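Local coordinates for hydroxyindole o-methyltransferase (Homo sapiens, PDB 4A6D), which transfers a methyl group from S-adenosylmethionine to N-acetylserotonin, giving melatonin in the last step of melatonin synthesis, at residues 41-46 with 76-81; 48-53 with 58-63. All coordinates share one frame; numbering follows the deposited sequence.

In the fold
After helices 7-31 and 33-39 the chain of this homodimeric enzyme enters the loop 41-46, the first half of contact 1, within the dimerisation domain. Helix 46-53 follows, a short turn leads into helix 57-69, and contact 2 closes that turn by packing 48-53 on 58-63. The chain then runs into the hairpin 73-78/81-86, whose first strand and turn ends return to 41-46 and complete contact 1, so the smaller loop lies wholly within the larger one. Their centres are about 13 Å apart. Val46 on Glu61 and Leu44 on Val49 tie the loop end to the helix pair, while contact 1 ties the same loop to the hairpin.

Contact 1: residues 41-46 with 76-81; sequences PGPLDV and ETRGGK
Glu76 OE1 is gripped twice by Arg78, through weak, bent hydrogen bonds from NE at 3.3 Å and from NH2, the latter also a salt bridge of 3.2 Å. This pairing within 76-81 shows how a ring can pack against a charged couple, for Pro43 rests against both partners. Its CG lies 3.4 Å from Glu76 OE2 and equally close to Arg78 NH2, the ring crossing each side chain at about a right angle. The Arg78 chain, extended from CG to NE, carries the guanidinium out to the proline. The other carboxylate oxygen, OE2, forms a salt bridge with Arg85, so the Glu76 carboxylate meets two arginines. Further along, Asp45 OD2 sits 3.4 Å from Lys81 CD, on the aliphatic part of the chain. A bend at the last torsion (chi4 68°) sets Lys81 NZ 5.4 Å from Asp45 OD2, so any attraction is probably loose. Asp45 is the N-cap residue of helix 46-53, its OD1 accepting from the backbone N of Ala48. A type II' turn from Arg78 to Lys81 closes the hairpin, consistent with the wing of a winged-helix fold. Phe83 on strand 81-86 lies against Pro43, Asp45 and Arg78, while Leu44 packs on Leu36 and Leu37 of helix 33-39.

Contact 2: residues 48-53 with 58-63; sequences AVAAGV and HGTELL
Thr60 is the one residue of 58-63 that touches 48-53, its two branches dividing the work between Ala50 and Val49. The methyl CG2 reaches over the backbone of the other helix, 3.6 Å from Ala50 N, and meets Val49 CG1 at the same distance of 3.6 Å. The hydroxyl branch lies alongside Ala50, with OG1 3.5 Å from Ala50 CB, but this is van der Waals packing. Its hydrogen bond goes instead to Ser56 O, four residues back, just before the helix begins: OG1 stands beside the backbone N (chi1 -57°), which lets the hydroxyl fold back while CG2, anti to that N, points at Val49. Thus a polar side chain can fill an apolar interface once its hydroxyl is satisfied locally. An alanine here would remove both branches, and would probably open a gap against Val49 and Ala50, with Ser56 O losing its hydroxyl partner. The small Ala50 allows this approach: its CA lies 5.6 Å from Thr60 CA, although the short helix axes come no nearer than 9.2 Å. The axes make an angle of 111°, and the short connection is consistent with the helix-turn-helix of this domain's clan. Glu61 forms a salt bridge with Arg290 of the second subunit. Around the pair, Val53 and Leu63 both pack on Leu31 of helix 7-31 and Val33 of helix 33-39.

Contact 1: residues 41-46 with 76-81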
loop_
_atom_site.group_PDB
_atom_site.type_symbol
_atom_site.label_atom_id
_atom_site.label_comp_id
_atom_site.label_asym_id
_atom_site.label_seq_id
_atom_site.Cartn_x
_atom_site.Cartn_y
_atom_site.Cartn_z
ATOM N N PRO A 41 23.271 21.367 -8.338
ATOM C CA PRO A 41 24.349 21.355 -9.350
ATOM C C PRO A 41 24.951 19.959 -9.587
ATOM O O PRO A 41 25.604 19.730 -10.607
ATOM C CB PRO A 41 25.389 22.344 -8.792
ATOM C CG PRO A 41 24.809 22.905 -7.519
ATOM C CD PRO A 41 23.732 21.980 -7.074
ATOM N N GLY A 42 24.717 19.046 -8.644
ATOM C CA GLY A 42 25.163 17.659 -8.689
ATOM C C GLY A 42 24.433 16.799 -7.674
ATOM O O GLY A 42 23.311 17.139 -7.275
ATOM N N PRO A 43 25.032 15.665 -7.234
ATOM C CA PRO A 43 24.362 14.831 -6.220
ATOM C C PRO A 43 24.408 15.464 -4.827
ATOM O O PRO A 43 25.335 16.222 -4.534
ATOM C CB PRO A 43 25.135 13.515 -6.284
ATOM C CG PRO A 43 26.495 13.903 -6.711
ATOM C CD PRO A 43 26.346 15.105 -7.609
ATOM N N LEU A 44 23.413 15.149 -3.972
ATOM C CA LEU A 44 23.292 15.709 -2.616
ATOM C C LEU A 44 23.360 14.674 -1.486
ATOM O O LEU A 44 22.809 13.579 -1.634
ATOM C CB LEU A 44 21.951 16.463 -2.463
ATOM C CG LEU A 44 21.616 17.626 -3.377
ATOM C CD1 LEU A 44 20.195 18.071 -3.135
ATOM C CD2 LEU A 44 22.565 18.791 -3.159
ATOM N N ASP A 45 23.935 15.066 -0.325
ATOM C CA ASP A 45 23.971 14.208 0.870
ATOM C C ASP A 45 22.663 14.366 1.678
ATOM O O ASP A 45 21.851 15.234 1.339
ATOM C CB ASP A 45 25.224 14.467 1.744
ATOM C CG ASP A 45 25.439 15.887 2.250
ATOM O OD1 ASP A 45 24.438 16.573 2.567
ATOM O OD2 ASP A 45 26.611 16.287 2.404
ATOM N N VAL A 46 22.465 13.533 2.732
ATOM C CA VAL A 46 21.285 13.518 3.627
ATOM C C VAL A 46 20.977 14.919 4.194
ATOM O O VAL A 46 19.852 15.395 4.058
ATOM C CB VAL A 46 21.392 12.431 4.755
ATOM C CG1 VAL A 46 20.213 12.502 5.733
ATOM C CG2 VAL A 46 21.507 11.028 4.168
ATOM N N GLU A 76 26.069 7.001 -4.305
ATOM C CA GLU A 76 27.506 6.944 -4.556
ATOM C C GLU A 76 28.218 7.388 -3.293
ATOM O O GLU A 76 27.628 8.075 -2.454
ATOM C CB GLU A 76 27.930 7.744 -5.819
ATOM C CG GLU A 76 28.339 9.198 -5.611
ATOM C CD GLU A 76 28.412 10.029 -6.881
ATOM O OE1 GLU A 76 29.487 10.051 -7.523
ATOM O OE2 GLU A 76 27.390 10.666 -7.232
ATOM N N THR A 77 29.466 6.979 -3.139
ATOM C CA THR A 77 30.221 7.333 -1.958
ATOM C C THR A 77 31.345 8.304 -2.307
ATOM O O THR A 77 32.040 8.109 -3.308
ATOM C CB THR A 77 30.667 6.050 -1.257
ATOM O OG1 THR A 77 29.524 5.191 -1.138
ATOM C CG2 THR A 77 31.299 6.308 0.117
ATOM N N ARG A 78 31.480 9.377 -1.503
ATOM C CA ARG A 78 32.542 10.385 -1.597
ATOM C C ARG A 78 32.949 10.715 -0.164
ATOM O O ARG A 78 32.118 11.218 0.608
ATOM C CB ARG A 78 32.101 11.648 -2.352
ATOM C CG ARG A 78 31.932 11.484 -3.854
ATOM C CD ARG A 78 31.276 12.730 -4.417
ATOM N NE ARG A 78 30.813 12.566 -5.797
ATOM C CZ ARG A 78 30.103 13.476 -6.456
ATOM N NH1 ARG A 78 29.761 14.615 -5.868
ATOM N NH2 ARG A 78 29.726 13.251 -7.709
ATOM N N GLY A 79 34.200 10.369 0.187
ATOM C CA GLY A 79 34.731 10.562 1.526
ATOM C C GLY A 79 33.899 9.794 2.531
ATOM O O GLY A 79 33.490 8.659 2.259
ATOM N N GLY A 80 33.574 10.447 3.646
ATOM C CA GLY A 80 32.723 9.867 4.683
ATOM C C GLY A 80 31.250 10.219 4.539
ATOM O O GLY A 80 30.593 10.536 5.540
ATOM N N LYS A 81 30.712 10.165 3.288
ATOM C CA LYS A 81 29.325 10.526 2.995
ATOM C C LYS A 81 28.738 9.910 1.719
ATOM O O LYS A 81 29.393 9.869 0.668
ATOM C CB LYS A 81 29.190 12.061 2.896
ATOM C CG LYS A 81 28.552 12.726 4.107
ATOM C CD LYS A 81 28.771 14.241 4.085
ATOM C CE LYS A 81 28.670 14.870 5.459
ATOM N NZ LYS A 81 29.794 14.477 6.362
#

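Contact 2: residues 48-53 with 58-63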
loop_
_atom_site.group_PDB
_atom_site.type_symbol
_atom_site.label_atom_id
_atom_site.label_comp_id
_atom_site.label_asym_id
_atom_site.label_seq_id
_atom_site.Cartn_x
_atom_site.Cartn_y
_atom_site.Cartn_z
ATOM N N ALA A 48 21.862 17.856 3.119
ATOM C CA ALA A 48 21.496 18.814 2.065
ATOM C C ALA A 48 20.060 18.578 1.578
ATOM O O ALA A 48 19.373 19.541 1.204
ATOM C CB ALA A 48 22.475 18.732 0.900
ATOM N N VAL A 49 19.608 17.296 1.576
ATOM C CA VAL A 49 18.242 16.924 1.182
ATOM C C VAL A 49 17.303 17.356 2.314
ATOM O O VAL A 49 16.401 18.145 2.064
ATOM C CB VAL A 49 18.081 15.422 0.808
ATOM C CG1 VAL A 49 16.627 15.079 0.508
ATOM C CG2 VAL A 49 18.958 15.050 -0.379
ATOM N N ALA A 50 17.579 16.896 3.570
ATOM C CA ALA A 50 16.814 17.218 4.784
ATOM C C ALA A 50 16.560 18.719 4.943
ATOM O O ALA A 50 15.450 19.107 5.308
ATOM C CB ALA A 50 17.515 16.675 6.016
ATOM N N ALA A 51 17.579 19.552 4.641
ATOM C CA ALA A 51 17.497 21.008 4.697
ATOM C C ALA A 51 16.609 21.567 3.565
ATOM O O ALA A 51 15.803 22.460 3.821
ATOM C CB ALA A 51 18.890 21.618 4.632
ATOM N N GLY A 52 16.753 21.021 2.352
ATOM C CA GLY A 52 16.012 21.432 1.158
ATOM C C GLY A 52 14.537 21.075 1.135
ATOM O O GLY A 52 13.740 21.782 0.507
ATOM N N VAL A 53 14.163 19.956 1.780
ATOM C CA VAL A 53 12.774 19.481 1.884
ATOM C C VAL A 53 12.128 19.894 3.217
ATOM O O VAL A 53 10.917 19.719 3.395
ATOM C CB VAL A 53 12.585 17.967 1.566
ATOM C CG1 VAL A 53 13.030 17.642 0.148
ATOM C CG2 VAL A 53 13.291 17.067 2.581
ATOM N N HIS A 58 16.990 11.814 10.432
ATOM C CA HIS A 58 16.639 10.398 10.507
ATOM C C HIS A 58 15.601 10.008 9.456
ATOM O O HIS A 58 15.830 9.064 8.696
ATOM C CB HIS A 58 16.206 9.992 11.928
ATOM C CG HIS A 58 16.028 8.508 12.093
ATOM N ND1 HIS A 58 17.074 7.619 11.863
ATOM C CD2 HIS A 58 14.924 7.802 12.431
ATOM C CE1 HIS A 58 16.569 6.411 12.064
ATOM N NE2 HIS A 58 15.281 6.472 12.414
ATOM N N GLY A 59 14.525 10.792 9.372
ATOM C CA GLY A 59 13.431 10.598 8.424
ATOM C C GLY A 59 13.852 10.656 6.974
ATOM O O GLY A 59 13.473 9.782 6.187
ATOM N N THR A 60 14.660 11.678 6.617
ATOM C CA THR A 60 15.173 11.879 5.257
ATOM C C THR A 60 16.041 10.700 4.827
ATOM O O THR A 60 15.819 10.178 3.738
ATOM C CB THR A 60 15.910 13.222 5.141
ATOM O OG1 THR A 60 15.023 14.274 5.514
ATOM C CG2 THR A 60 16.434 13.484 3.755
ATOM N N GLU A 61 17.000 10.265 5.692
ATOM C CA GLU A 61 17.899 9.154 5.396
ATOM C C GLU A 61 17.131 7.872 5.167
ATOM O O GLU A 61 17.402 7.171 4.195
ATOM C CB GLU A 61 18.962 8.972 6.480
ATOM C CG GLU A 61 20.096 8.067 6.022
ATOM C CD GLU A 61 20.921 7.368 7.087
ATOM O OE1 GLU A 61 20.341 6.858 8.075
ATOM O OE2 GLU A 61 22.149 7.248 6.873
ATOM N N LEU A 62 16.142 7.590 6.019
ATOM C CA LEU A 62 15.300 6.410 5.861
ATOM C C LEU A 62 14.623 6.462 4.515
ATOM O O LEU A 62 14.748 5.524 3.738
ATOM C CB LEU A 62 14.261 6.305 6.993
ATOM C CG LEU A 62 14.785 5.807 8.349
ATOM C CD1 LEU A 62 13.690 5.867 9.409
ATOM C CD2 LEU A 62 15.296 4.390 8.246
ATOM N N LEU A 63 14.023 7.614 4.191
ATOM C CA LEU A 63 13.320 7.854 2.938
ATOM C C LEU A 63 14.229 7.686 1.713
ATOM O O LEU A 63 13.848 6.975 0.782
ATOM C CB LEU A 63 12.664 9.248 2.975
ATOM C CG LEU A 63 11.526 9.520 1.995
ATOM C CD1 LEU A 63 10.189 9.081 2.576
ATOM C CD2 LEU A 63 11.459 10.990 1.656
#